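Lmo2051 protein (Listeria monocytogenes, PDB 3I18) is the PDZ domain of a peptidase S16 (Lon-like) family protein, probably a membrane-bound serine protease. Local coordinates at residues Thr56-Tyr61 against Gln69-Leu74; Thr31-Asn36 against Asp46-Lys51; Val9-Val14 against Ile85-Val90; Gly27-Glu32 against Asn60-Asp65. All coordinates share one frame; numbering follows the deposited sequence.

Interaction 1 of 4, residues Thr56-Tyr61 against Gln69-Leu74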
loop_
_atom_site.group_PDB
_atom_site.type_symbol
_atom_site.label_atom_id
_atom_site.label_comp_id
_atom_site.label_asym_id
_atom_site.label_seq_id
_atom_site.Cartn_x
_atom_site.Cartn_y
_atom_site.Cartn_z
ATOM N N THR A 56 3.849 -3.469 -11.301
ATOM C CA THR A 56 2.583 -3.922 -10.759
ATOM C C THR A 56 2.835 -4.649 -9.446
ATOM O O THR A 56 3.730 -5.493 -9.363
ATOM C CB THR A 56 1.894 -4.898 -11.734
ATOM O OG1 THR A 56 1.591 -4.215 -12.957
ATOM C CG2 THR A 56 0.623 -5.449 -11.122
ATOM N N VAL A 57 2.075 -4.309 -8.410
ATOM C CA VAL A 57 2.226 -4.991 -7.125
ATOM C C VAL A 57 0.930 -5.710 -6.782
ATOM O O VAL A 57 -0.158 -5.203 -7.052
ATOM C CB VAL A 57 2.567 -4.008 -5.962
ATOM C CG1 VAL A 57 3.955 -3.412 -6.163
ATOM C CG2 VAL A 57 1.527 -2.912 -5.866
ATOM N N LYS A 58 1.046 -6.899 -6.201
ATOM C CA LYS A 58 -0.128 -7.668 -5.806
ATOM C C LYS A 58 -0.436 -7.271 -4.379
ATOM O O LYS A 58 0.425 -7.378 -3.506
ATOM C CB LYS A 58 0.148 -9.177 -5.872
ATOM C CG LYS A 58 -1.046 -10.030 -5.434
ATOM C CD LYS A 58 -0.876 -11.504 -5.789
ATOM C CE LYS A 58 0.319 -12.121 -5.080
ATOM N NZ LYS A 58 0.479 -13.577 -5.397
ATOM N N ILE A 59 -1.660 -6.810 -4.140
ATOM C CA ILE A 59 -2.048 -6.366 -2.809
ATOM C C ILE A 59 -3.153 -7.213 -2.189
ATOM O O ILE A 59 -4.205 -7.408 -2.801
ATOM C CB ILE A 59 -2.532 -4.883 -2.838
ATOM C CG1 ILE A 59 -1.418 -3.959 -3.339
ATOM C CG2 ILE A 59 -2.958 -4.444 -1.445
ATOM C CD1 ILE A 59 -0.231 -3.844 -2.401
ATOM N N ASN A 60 -2.900 -7.743 -0.991
ATOM C CA ASN A 60 -3.917 -8.508 -0.270
ATOM C C ASN A 60 -4.390 -7.547 0.820
ATOM O O ASN A 60 -3.580 -7.022 1.588
ATOM C CB ASN A 60 -3.342 -9.779 0.385
ATOM C CG ASN A 60 -3.019 -10.876 -0.620
ATOM O OD1 ASN A 60 -1.933 -10.913 -1.187
ATOM N ND2 ASN A 60 -3.976 -11.774 -0.846
ATOM N N TYR A 61 -5.691 -7.303 0.878
ATOM C CA TYR A 61 -6.234 -6.368 1.859
ATOM C C TYR A 61 -7.638 -6.765 2.275
ATOM O O TYR A 61 -8.305 -7.530 1.586
ATOM C CB TYR A 61 -6.284 -4.955 1.261
ATOM C CG TYR A 61 -7.210 -4.831 0.064
ATOM C CD1 TYR A 61 -6.819 -5.276 -1.198
ATOM C CD2 TYR A 61 -8.492 -4.305 0.205
ATOM C CE1 TYR A 61 -7.687 -5.201 -2.291
ATOM C CE2 TYR A 61 -9.363 -4.230 -0.878
ATOM C CZ TYR A 61 -8.956 -4.678 -2.118
ATOM O OH TYR A 61 -9.816 -4.608 -3.190
ATOM N N GLN A 69 -8.065 -9.266 -2.953
ATOM C CA GLN A 69 -6.752 -9.301 -3.574
ATOM C C GLN A 69 -6.855 -8.645 -4.932
ATOM O O GLN A 69 -7.809 -8.875 -5.672
ATOM C CB GLN A 69 -6.279 -10.740 -3.747
ATOM C CG GLN A 69 -4.848 -10.845 -4.236
ATOM C CD GLN A 69 -4.446 -12.271 -4.533
ATOM O OE1 GLN A 69 -4.906 -12.864 -5.509
ATOM N NE2 GLN A 69 -3.595 -12.838 -3.686
ATOM N N ALA A 70 -5.873 -7.824 -5.267
ATOM C CA ALA A 70 -5.899 -7.159 -6.557
ATOM C C ALA A 70 -4.535 -6.593 -6.886
ATOM O O ALA A 70 -3.697 -6.396 -6.005
ATOM C CB ALA A 70 -6.940 -6.048 -6.542
ATOM N N ASP A 71 -4.317 -6.343 -8.169
ATOM C CA ASP A 71 -3.064 -5.779 -8.632
ATOM C C ASP A 71 -3.224 -4.277 -8.749
ATOM O O ASP A 71 -4.291 -3.780 -9.128
ATOM C CB ASP A 71 -2.684 -6.340 -10.004
ATOM C CG ASP A 71 -2.216 -7.768 -9.942
ATOM O OD1 ASP A 71 -1.437 -8.104 -9.023
ATOM O OD2 ASP A 71 -2.615 -8.558 -10.829
ATOM N N ILE A 72 -2.162 -3.553 -8.422
ATOM C CA ILE A 72 -2.193 -2.102 -8.511
ATOM C C ILE A 72 -0.914 -1.657 -9.193
ATOM O O ILE A 72 0.168 -2.118 -8.853
ATOM C CB ILE A 72 -2.302 -1.462 -7.114
ATOM C CG1 ILE A 72 -3.567 -1.977 -6.419
ATOM C CG2 ILE A 72 -2.369 0.057 -7.235
ATOM C CD1 ILE A 72 -3.792 -1.378 -5.034
ATOM N N LYS A 73 -1.048 -0.788 -10.188
ATOM C CA LYS A 73 0.114 -0.285 -10.901
ATOM C C LYS A 73 0.687 0.872 -10.100
ATOM O O LYS A 73 -0.055 1.725 -9.601
ATOM C CB LYS A 73 -0.281 0.173 -12.310
ATOM C CG LYS A 73 0.872 0.698 -13.160
ATOM C CD LYS A 73 0.562 0.573 -14.649
ATOM C CE LYS A 73 0.497 -0.893 -15.068
ATOM N NZ LYS A 73 0.320 -1.070 -16.540
ATOM N N LEU A 74 2.007 0.894 -9.968
ATOM C CA LEU A 74 2.676 1.952 -9.218
ATOM C C LEU A 74 2.770 3.198 -10.076
ATOM O O LEU A 74 2.951 3.116 -11.290
ATOM C CB LEU A 74 4.077 1.505 -8.812
ATOM C CG LEU A 74 4.141 0.310 -7.854
ATOM C CD1 LEU A 74 5.582 0.057 -7.475
ATOM C CD2 LEU A 74 3.314 0.616 -6.607
#

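Interaction 2 of 4, residues Thr31-Asn36 against Asp46-Lys51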
loop_
_atom_site.group_PDB
_atom_site.type_symbol
_atom_site.label_atom_id
_atom_site.label_comp_id
_atom_site.label_asym_id
_atom_site.label_seq_id
_atom_site.Cartn_x
_atom_site.Cartn_y
_atom_site.Cartn_z
ATOM N N THR A 31 -2.413 -6.405 4.156
ATOM C CA THR A 31 -1.697 -7.450 4.877
ATOM C C THR A 31 -0.480 -8.031 4.173
ATOM O O THR A 31 0.441 -8.509 4.827
ATOM C CB THR A 31 -2.654 -8.606 5.234
ATOM O OG1 THR A 31 -3.247 -9.128 4.037
ATOM C CG2 THR A 31 -3.757 -8.109 6.152
ATOM N N GLU A 32 -0.470 -7.990 2.846
ATOM C CA GLU A 32 0.653 -8.518 2.085
ATOM C C GLU A 32 0.815 -7.762 0.778
ATOM O O GLU A 32 -0.152 -7.251 0.211
ATOM C CB GLU A 32 0.462 -10.012 1.788
ATOM C CG GLU A 32 0.507 -10.914 3.017
ATOM C CD GLU A 32 0.631 -12.391 2.672
ATOM O OE1 GLU A 32 0.785 -13.206 3.609
ATOM O OE2 GLU A 32 0.577 -12.747 1.478
ATOM N N ILE A 33 2.057 -7.667 0.329
ATOM C CA ILE A 33 2.374 -7.011 -0.927
ATOM C C ILE A 33 3.333 -7.961 -1.649
ATOM O O ILE A 33 4.346 -8.394 -1.093
ATOM C CB ILE A 33 3.006 -5.610 -0.686
ATOM C CG1 ILE A 33 3.288 -4.929 -2.025
ATOM C CG2 ILE A 33 4.277 -5.726 0.151
ATOM C CD1 ILE A 33 3.604 -3.444 -1.895
ATOM N N ASP A 34 2.974 -8.306 -2.882
ATOM C CA ASP A 34 3.740 -9.225 -3.713
ATOM C C ASP A 34 3.928 -10.606 -3.076
ATOM O O ASP A 34 4.999 -11.216 -3.152
ATOM C CB ASP A 34 5.078 -8.592 -4.119
ATOM C CG ASP A 34 4.929 -7.637 -5.298
ATOM O OD1 ASP A 34 5.915 -6.967 -5.676
ATOM O OD2 ASP A 34 3.822 -7.558 -5.870
ATOM N N GLY A 35 2.852 -11.085 -2.453
ATOM C CA GLY A 35 2.832 -12.401 -1.827
ATOM C C GLY A 35 3.538 -12.557 -0.493
ATOM O O GLY A 35 3.683 -13.675 0.013
ATOM N N ASN A 36 3.959 -11.446 0.092
ATOM C CA ASN A 36 4.672 -11.500 1.356
ATOM C C ASN A 36 4.154 -10.522 2.403
ATOM O O ASN A 36 3.710 -9.420 2.081
ATOM C CB ASN A 36 6.165 -11.252 1.103
ATOM C CG ASN A 36 6.809 -12.356 0.273
ATOM O OD1 ASN A 36 6.915 -13.500 0.719
ATOM N ND2 ASN A 36 7.231 -12.018 -0.943
ATOM N N ASP A 46 9.826 0.640 2.083
ATOM C CA ASP A 46 11.118 0.319 1.470
ATOM C C ASP A 46 10.918 -0.582 0.262
ATOM O O ASP A 46 11.548 -0.394 -0.775
ATOM C CB ASP A 46 12.044 -0.416 2.448
ATOM C CG ASP A 46 12.592 0.480 3.533
ATOM O OD1 ASP A 46 12.757 1.693 3.292
ATOM O OD2 ASP A 46 12.876 -0.045 4.630
ATOM N N TYR A 47 10.042 -1.572 0.409
ATOM C CA TYR A 47 9.793 -2.507 -0.672
ATOM C C TYR A 47 9.260 -1.809 -1.912
ATOM O O TYR A 47 9.752 -2.042 -3.020
ATOM C CB TYR A 47 8.820 -3.597 -0.220
ATOM C CG TYR A 47 8.578 -4.619 -1.296
ATOM C CD1 TYR A 47 7.486 -4.508 -2.160
ATOM C CD2 TYR A 47 9.484 -5.661 -1.501
ATOM C CE1 TYR A 47 7.311 -5.406 -3.206
ATOM C CE2 TYR A 47 9.317 -6.566 -2.542
ATOM C CZ TYR A 47 8.231 -6.431 -3.391
ATOM O OH TYR A 47 8.080 -7.300 -4.446
ATOM N N ILE A 48 8.267 -0.944 -1.725
ATOM C CA ILE A 48 7.677 -0.212 -2.842
ATOM C C ILE A 48 8.765 0.604 -3.535
ATOM O O ILE A 48 8.868 0.598 -4.761
ATOM C CB ILE A 48 6.541 0.725 -2.352
ATOM C CG1 ILE A 48 5.374 -0.113 -1.800
ATOM C CG2 ILE A 48 6.071 1.603 -3.494
ATOM C CD1 ILE A 48 4.345 0.686 -1.028
ATOM N N HIS A 49 9.594 1.283 -2.741
ATOM C CA HIS A 49 10.674 2.103 -3.292
ATOM C C HIS A 49 11.721 1.294 -4.054
ATOM O O HIS A 49 12.497 1.859 -4.823
ATOM C CB HIS A 49 11.376 2.899 -2.189
ATOM C CG HIS A 49 10.544 3.996 -1.601
ATOM N ND1 HIS A 49 11.068 4.956 -0.764
ATOM C CD2 HIS A 49 9.226 4.288 -1.729
ATOM C CE1 HIS A 49 10.112 5.794 -0.402
ATOM N NE2 HIS A 49 8.985 5.412 -0.975
ATOM N N SER A 50 11.755 -0.018 -3.838
ATOM C CA SER A 50 12.718 -0.860 -4.534
ATOM C C SER A 50 12.185 -1.212 -5.914
ATOM O O SER A 50 12.864 -1.854 -6.719
ATOM C CB SER A 50 13.001 -2.144 -3.734
ATOM O OG SER A 50 11.924 -3.069 -3.784
ATOM N N LYS A 51 10.957 -0.790 -6.191
ATOM C CA LYS A 51 10.346 -1.067 -7.483
ATOM C C LYS A 51 10.450 0.151 -8.394
ATOM O O LYS A 51 11.118 1.134 -8.058
ATOM C CB LYS A 51 8.883 -1.472 -7.284
ATOM C CG LYS A 51 8.737 -2.681 -6.382
ATOM C CD LYS A 51 9.576 -3.847 -6.903
ATOM C CE LYS A 51 9.652 -4.979 -5.887
ATOM N NZ LYS A 51 10.193 -6.248 -6.473
#

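Interaction 3 of 4, residues Val9-Val14 against Ile85-Val90. Unlike the reference sequence in segment 9-14: Met12 (reference Leu).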
loop_
_atom_site.group_PDB
_atom_site.type_symbol
_atom_site.label_atom_id
_atom_site.label_comp_id
_atom_site.label_asym_id
_atom_site.label_seq_id
_atom_site.Cartn_x
_atom_site.Cartn_y
_atom_site.Cartn_z
ATOM N N VAL A 9 -0.667 -2.626 7.367
ATOM C CA VAL A 9 -0.781 -1.174 7.296
ATOM C C VAL A 9 -2.214 -0.730 6.977
ATOM O O VAL A 9 -2.856 -1.278 6.086
ATOM C CB VAL A 9 0.195 -0.600 6.231
ATOM C CG1 VAL A 9 -0.144 -1.147 4.850
ATOM C CG2 VAL A 9 0.128 0.914 6.227
ATOM N N TYR A 10 -2.718 0.254 7.720
ATOM C CA TYR A 10 -4.068 0.764 7.481
ATOM C C TYR A 10 -4.012 1.981 6.568
ATOM O O TYR A 10 -3.247 2.916 6.809
ATOM C CB TYR A 10 -4.753 1.149 8.797
ATOM C CG TYR A 10 -5.093 -0.029 9.679
ATOM C CD1 TYR A 10 -4.146 -0.576 10.542
ATOM C CD2 TYR A 10 -6.357 -0.618 9.628
ATOM C CE1 TYR A 10 -4.448 -1.683 11.332
ATOM C CE2 TYR A 10 -6.669 -1.728 10.410
ATOM C CZ TYR A 10 -5.712 -2.251 11.256
ATOM O OH TYR A 10 -6.014 -3.356 12.022
ATOM N N VAL A 11 -4.824 1.959 5.516
ATOM C CA VAL A 11 -4.877 3.054 4.553
ATOM C C VAL A 11 -5.672 4.218 5.143
ATOM O O VAL A 11 -6.755 4.021 5.691
ATOM C CB VAL A 11 -5.557 2.598 3.240
ATOM C CG1 VAL A 11 -5.655 3.761 2.265
ATOM C CG2 VAL A 11 -4.768 1.454 2.623
HETATM N N MSE A 12 -5.142 5.431 5.031
HETATM C CA MSE A 12 -5.831 6.593 5.582
HETATM C C MSE A 12 -6.390 7.512 4.516
HETATM O O MSE A 12 -7.322 8.274 4.769
HETATM C CB MSE A 12 -4.892 7.385 6.491
HETATM C CG MSE A 12 -5.506 8.661 7.030
HETATM SE SE MSE A 12 -4.504 9.336 8.490
HETATM C CE MSE A 12 -2.957 9.967 7.514
ATOM N N SER A 13 -5.804 7.449 3.327
ATOM C CA SER A 13 -6.242 8.266 2.205
ATOM C C SER A 13 -5.721 7.652 0.913
ATOM O O SER A 13 -4.642 7.063 0.898
ATOM C CB SER A 13 -5.704 9.689 2.334
ATOM O OG SER A 13 -6.008 10.448 1.177
ATOM N N VAL A 14 -6.489 7.801 -0.161
ATOM C CA VAL A 14 -6.119 7.269 -1.465
ATOM C C VAL A 14 -6.291 8.366 -2.513
ATOM O O VAL A 14 -7.341 9.008 -2.566
ATOM C CB VAL A 14 -7.027 6.071 -1.855
ATOM C CG1 VAL A 14 -6.544 5.450 -3.151
ATOM C CG2 VAL A 14 -7.037 5.026 -0.731
ATOM N N ILE A 85 2.012 3.672 -4.380
ATOM C CA ILE A 85 0.678 3.181 -4.672
ATOM C C ILE A 85 -0.257 4.383 -4.787
ATOM O O ILE A 85 -1.236 4.360 -5.537
ATOM C CB ILE A 85 0.179 2.255 -3.540
ATOM C CG1 ILE A 85 1.090 1.040 -3.437
ATOM C CG2 ILE A 85 -1.271 1.820 -3.805
ATOM C CD1 ILE A 85 0.790 0.150 -2.237
ATOM N N GLY A 86 0.066 5.432 -4.036
ATOM C CA GLY A 86 -0.728 6.649 -4.052
ATOM C C GLY A 86 -1.653 6.735 -2.858
ATOM O O GLY A 86 -2.808 7.130 -2.998
ATOM N N ILE A 87 -1.139 6.382 -1.681
ATOM C CA ILE A 87 -1.924 6.389 -0.452
ATOM C C ILE A 87 -1.141 6.918 0.749
ATOM O O ILE A 87 0.092 6.966 0.731
ATOM C CB ILE A 87 -2.372 4.956 -0.094
ATOM C CG1 ILE A 87 -1.138 4.053 0.039
ATOM C CG2 ILE A 87 -3.312 4.409 -1.156
ATOM C CD1 ILE A 87 -1.447 2.588 0.345
ATOM N N THR A 88 -1.859 7.333 1.790
ATOM C CA THR A 88 -1.209 7.764 3.021
ATOM C C THR A 88 -1.591 6.673 4.016
ATOM O O THR A 88 -2.639 6.030 3.873
ATOM C CB THR A 88 -1.705 9.146 3.531
ATOM O OG1 THR A 88 -3.126 9.120 3.715
ATOM C CG2 THR A 88 -1.343 10.244 2.538
ATOM N N LEU A 89 -0.739 6.456 5.009
ATOM C CA LEU A 89 -0.956 5.417 6.011
ATOM C C LEU A 89 -1.142 6.011 7.400
ATOM O O LEU A 89 -0.636 7.093 7.694
ATOM C CB LEU A 89 0.252 4.478 6.040
ATOM C CG LEU A 89 0.827 4.066 4.677
ATOM C CD1 LEU A 89 2.136 3.304 4.865
ATOM C CD2 LEU A 89 -0.186 3.231 3.932
ATOM N N VAL A 90 -1.852 5.291 8.262
ATOM C CA VAL A 90 -2.082 5.770 9.621
ATOM C C VAL A 90 -0.766 5.980 10.373
ATOM O O VAL A 90 -0.676 6.833 11.258
ATOM C CB VAL A 90 -2.982 4.791 10.405
ATOM C CG1 VAL A 90 -3.044 5.194 11.871
ATOM C CG2 VAL A 90 -4.382 4.794 9.804
#

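Interaction 4 of 4, residues Gly27-Glu32 against Asn60-Asp65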
loop_
_atom_site.group_PDB
_atom_site.type_symbol
_atom_site.label_atom_id
_atom_site.label_comp_id
_atom_site.label_asym_id
_atom_site.label_seq_id
_atom_site.Cartn_x
_atom_site.Cartn_y
_atom_site.Cartn_z
ATOM N N GLY A 27 -9.437 3.145 5.209
ATOM C CA GLY A 27 -9.845 2.213 6.242
ATOM C C GLY A 27 -9.404 0.786 5.974
ATOM O O GLY A 27 -9.346 -0.029 6.894
ATOM N N ASP A 28 -9.091 0.475 4.721
ATOM C CA ASP A 28 -8.658 -0.872 4.370
ATOM C C ASP A 28 -7.332 -1.219 5.029
ATOM O O ASP A 28 -6.487 -0.351 5.273
ATOM C CB ASP A 28 -8.517 -1.020 2.849
ATOM C CG ASP A 28 -9.845 -0.925 2.123
ATOM O OD1 ASP A 28 -10.901 -0.934 2.786
ATOM O OD2 ASP A 28 -9.835 -0.846 0.879
ATOM N N LEU A 29 -7.160 -2.499 5.331
ATOM C CA LEU A 29 -5.929 -2.980 5.941
ATOM C C LEU A 29 -5.179 -3.804 4.909
ATOM O O LEU A 29 -5.712 -4.780 4.381
ATOM C CB LEU A 29 -6.238 -3.857 7.159
ATOM C CG LEU A 29 -5.061 -4.630 7.758
ATOM C CD1 LEU A 29 -4.035 -3.681 8.353
ATOM C CD2 LEU A 29 -5.580 -5.583 8.833
ATOM N N ILE A 30 -3.949 -3.403 4.615
ATOM C CA ILE A 30 -3.126 -4.138 3.656
ATOM C C ILE A 30 -2.279 -5.117 4.460
ATOM O O ILE A 30 -1.518 -4.710 5.340
ATOM C CB ILE A 30 -2.206 -3.196 2.866
ATOM C CG1 ILE A 30 -3.052 -2.252 2.001
ATOM C CG2 ILE A 30 -1.258 -4.011 2.009
ATOM C CD1 ILE A 30 -2.223 -1.205 1.237
ATOM N N THR A 31 -2.413 -6.405 4.156
ATOM C CA THR A 31 -1.697 -7.450 4.877
ATOM C C THR A 31 -0.480 -8.031 4.173
ATOM O O THR A 31 0.441 -8.509 4.827
ATOM C CB THR A 31 -2.654 -8.606 5.234
ATOM O OG1 THR A 31 -3.247 -9.128 4.037
ATOM C CG2 THR A 31 -3.757 -8.109 6.152
ATOM N N GLU A 32 -0.470 -7.990 2.846
ATOM C CA GLU A 32 0.653 -8.518 2.085
ATOM C C GLU A 32 0.815 -7.762 0.778
ATOM O O GLU A 32 -0.152 -7.251 0.211
ATOM C CB GLU A 32 0.462 -10.012 1.788
ATOM C CG GLU A 32 0.507 -10.914 3.017
ATOM C CD GLU A 32 0.631 -12.391 2.672
ATOM O OE1 GLU A 32 0.785 -13.206 3.609
ATOM O OE2 GLU A 32 0.577 -12.747 1.478
ATOM N N ASN A 60 -2.900 -7.743 -0.991
ATOM C CA ASN A 60 -3.917 -8.508 -0.270
ATOM C C ASN A 60 -4.390 -7.547 0.820
ATOM O O ASN A 60 -3.580 -7.022 1.588
ATOM C CB ASN A 60 -3.342 -9.779 0.385
ATOM C CG ASN A 60 -3.019 -10.876 -0.620
ATOM O OD1 ASN A 60 -1.933 -10.913 -1.187
ATOM N ND2 ASN A 60 -3.976 -11.774 -0.846
ATOM N N TYR A 61 -5.691 -7.303 0.878
ATOM C CA TYR A 61 -6.234 -6.368 1.859
ATOM C C TYR A 61 -7.638 -6.765 2.275
ATOM O O TYR A 61 -8.305 -7.530 1.586
ATOM C CB TYR A 61 -6.284 -4.955 1.261
ATOM C CG TYR A 61 -7.210 -4.831 0.064
ATOM C CD1 TYR A 61 -6.819 -5.276 -1.198
ATOM C CD2 TYR A 61 -8.492 -4.305 0.205
ATOM C CE1 TYR A 61 -7.687 -5.201 -2.291
ATOM C CE2 TYR A 61 -9.363 -4.230 -0.878
ATOM C CZ TYR A 61 -8.956 -4.678 -2.118
ATOM O OH TYR A 61 -9.816 -4.608 -3.190
ATOM N N LYS A 62 -8.088 -6.235 3.405
ATOM C CA LYS A 62 -9.426 -6.520 3.886
ATOM C C LYS A 62 -10.254 -5.260 3.717
ATOM O O LYS A 62 -9.835 -4.176 4.124
ATOM C CB LYS A 62 -9.389 -6.937 5.361
ATOM C CG LYS A 62 -8.700 -5.930 6.253
ATOM C CD LYS A 62 -8.605 -6.404 7.695
ATOM C CE LYS A 62 -9.964 -6.463 8.365
ATOM N NZ LYS A 62 -9.826 -6.746 9.830
ATOM N N HIS A 63 -11.415 -5.405 3.085
ATOM C CA HIS A 63 -12.327 -4.289 2.864
ATOM C C HIS A 63 -13.617 -4.603 3.608
ATOM O O HIS A 63 -14.365 -5.499 3.218
ATOM C CB HIS A 63 -12.622 -4.111 1.370
ATOM C CG HIS A 63 -13.514 -2.944 1.067
ATOM N ND1 HIS A 63 -13.241 -1.670 1.511
ATOM C CD2 HIS A 63 -14.673 -2.863 0.374
ATOM C CE1 HIS A 63 -14.196 -0.850 1.106
ATOM N NE2 HIS A 63 -15.077 -1.549 0.415
ATOM N N GLY A 64 -13.863 -3.872 4.690
ATOM C CA GLY A 64 -15.062 -4.099 5.477
ATOM C C GLY A 64 -14.972 -5.395 6.260
ATOM O O GLY A 64 -14.467 -5.420 7.383
ATOM N N ASP A 65 -15.462 -6.477 5.665
ATOM C CA ASP A 65 -15.431 -7.781 6.310
ATOM C C ASP A 65 -15.106 -8.888 5.310
ATOM O O ASP A 65 -15.645 -9.995 5.386
ATOM C CB ASP A 65 -16.769 -8.066 7.001
ATOM C CG ASP A 65 -17.957 -7.895 6.074
ATOM O OD1 ASP A 65 -18.032 -8.616 5.054
ATOM O OD2 ASP A 65 -18.818 -7.036 6.365
#

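Interaction 1 of 4, residues Thr56-Tyr61 against Gln69-Leu74
Gln69 begins the pairing beside Asn60, the two side chains lying next to each other and pointing the same way with their amide planes 71° apart; the Gln69 chain is extended beyond CG, and its end crosses Lys58 obliquely near CD. From its CA a C-H reaches Ile59 O. Ala70 follows as a hydrogen-bonded pair with Ile59: Ile59 N gives to Ala70 O at 2.8 Å, and Ala70 N returns to Ile59 O at 3.0 Å. Ala70 N also lies at the edge of the Tyr61 ring, near its plane. Asp71 turns to the face of Lys58 and Thr56. Its CB packs against Thr56 CG2 at 3.6 Å; the threonine chi1 of -63° places OG1 beside the backbone N and turns the methyl CG2 anti to it. Asp71 OD1 rests on Lys58 CA, while Lys58 NZ stays 6.8 Å from Asp71 OD1. Ile72 exchanges both backbone bonds with Val57, each 2.9 Å between N and O, and on the buried face sends CD1 to Ile59 CG1 at 3.9 Å. Lys73 brings only CE near Thr56 OG1. Leu74, past the strand, crosses Val57 at about a right angle, CD2 meeting Val57 CG2 at 4.0 Å. Ile85 and Ile33 continue this apolar side. The alternating pairs show antiparallel pairing, and because strands 56-63 and 66-76 are consecutive they form a beta hairpin of the PDZ domain.

Interaction 2 of 4, residues Thr31-Asn36 against Asp46-Lys51
Asp34 and Tyr47 join the turn after strand 29-33 to the end of helix 41-49, a strand-to-helix contact of the PDZ fold in which the type I' beta turn Ile33-Asn36 reaches the helix. The packed part is small and apolar. Ile33 CD1 enters beside the helix, 3.8 Å from Ile48 CG1 and 4.0 Å from Tyr47 CD1; the isoleucine pair meets at about a right angle, whereas the approach to the tyrosine ring is oblique. With CG1 opposite the backbone N (chi1 -178°), Ile33 stretches its terminal methyl across to the helix. Val57 and Ile59 of strand 56-63 and Phe38 also touch Ile33.

The outer side is polar and more open. Asp34 and Tyr47 are both partly exposed, and Lys51 CE lies 4.2 Å from Asp34 OD1. Tyr47, its CG also opposite the backbone N, carries the hydroxyl past Ile33 to the turn. Lys51 NZ gives a weak bond to that hydroxyl and stays 4.4 Å from Asp34 OD1, a distance at which its charge may still steady the carboxylate. Asp34 OD2 accepts the N-H of Lys58, so the carboxylate bridges strand 56-63 and helix 41-49 through its two oxygens. Carboxylate and ring planes stand 85° apart, and Tyr47 OH donates at 2.5 Å to Asp34 OD1, on the anti lone pair of that oxygen.

Interaction 3 of 4, residues Val9-Val14 against Ile85-Val90
Three backbone hydrogen bonds join Val9-Val14 to Ile85-Val90, where strands 9-14 and 87-89 pair antiparallel with their N-to-C directions 134° apart. Met12 N gives to Thr88 O at 2.8 Å, Thr88 N to Ser13 O at 2.9 Å, and Val90 N to Tyr10 O at 3.1 Å. Between Val11 and Ser13 the register slips by one residue: Met12 and Ser13 both face Thr88, a classic beta bulge.

Most apolar contacts lie on the side turned to the core. Val9 CG2 is wedged between the two methyls of Leu89, 3.3 Å from Leu89 CD2, tighter than usual van der Waals contact. The valine chi1 of 61°, measured to CG1, sets CG2 opposite the backbone N and directs it at the leucine fork. Val14 and Ile87 lie alongside each other, with Val14 CG2 and Ile87 CG2 at 3.8 Å, and Val11 CG2 touches Ile87 CD1. Ile30 of the neighbouring strand closes over Val9, Val11 and Ile87. On the exposed side, Val90 CG2 rests on Tyr10 CB.

Mixed contacts gather on the outer side, round Thr88. Its OG1 comes to 3.0 Å from Ser13 CB without bonding to Ser13 N, and the selenomethionine Met12, bent at chi3, brings CE to 3.7 Å from Leu89 O.

The chemistry implies a seam held by backbone bonds and aliphatic packing, which joins the first and last strands of the PDZ sheet, with side-chain polar groups adding little.

Interaction 4 of 4, residues Gly27-Glu32 against Asn60-Asp65
Asp28 and His63 meet at one end of an antiparallel pairing of the PDZ sheet, just before strand 29-32, in a pairing that contains a classic beta bulge. Asp28 OD1 lies in the plane of the imidazole and accepts the N-H of His63 ND1 on its syn side, the N-H...O angle being 171°. Carboxylate and ring stand 82° apart. Next along, Leu29 and Lys62 press together, Leu29 CD2 only 3.3 Å from Lys62 CD, tighter than usual; the lysine chain starts between N and carbonyl carbon (chi1 55°), which lays its methylenes over the leucine. Tyr61, on the other face from Leu29 and Lys62, has CB 3.2 Å from the backbone Leu29 O.

Backbone bonds hold the register. Lys62 N gives to Leu29 O at 3.0 Å, with a weak return bond, and at the bulge Thr31 and Glu32 both face Asn60, whose O takes Thr31 N at 2.9 Å and Glu32 N weakly. Asn60 N closes this end on Glu32 O.

Farther out, Val9 and Val11 of the next strand touch Ile30, and the His25 ring meets that of His63. His25 N also bonds to Asp28 OD2, fixing the carboxylate through its second oxygen, while Asp28 OD1 stays 2.8 Å from His63 ND1.

How the interactions relate
Strand 56-63 is shared by interactions 1 and 4: it pairs with 66-76 on one edge and 29-33 on the other, with the contact centres about 11 Å apart and Asn60 and Tyr61 common to both. Strand 29-33 then meets strand 9-14 through Ile30 N and Val9 O, 2.8 Å apart, and interaction 3 joins that strand to the last one. Interaction 2, its centre about 9 Å from that of interaction 1, sets helix 41-49 over the same sheet; Asp34 N lies 2.8 Å from Lys58 O. Ile85 links three contacts, its CD1 3.8 Å from Ile48 CD1 and its CG1 3.9 Å from Leu74 CD2. Together they frame one PDZ core.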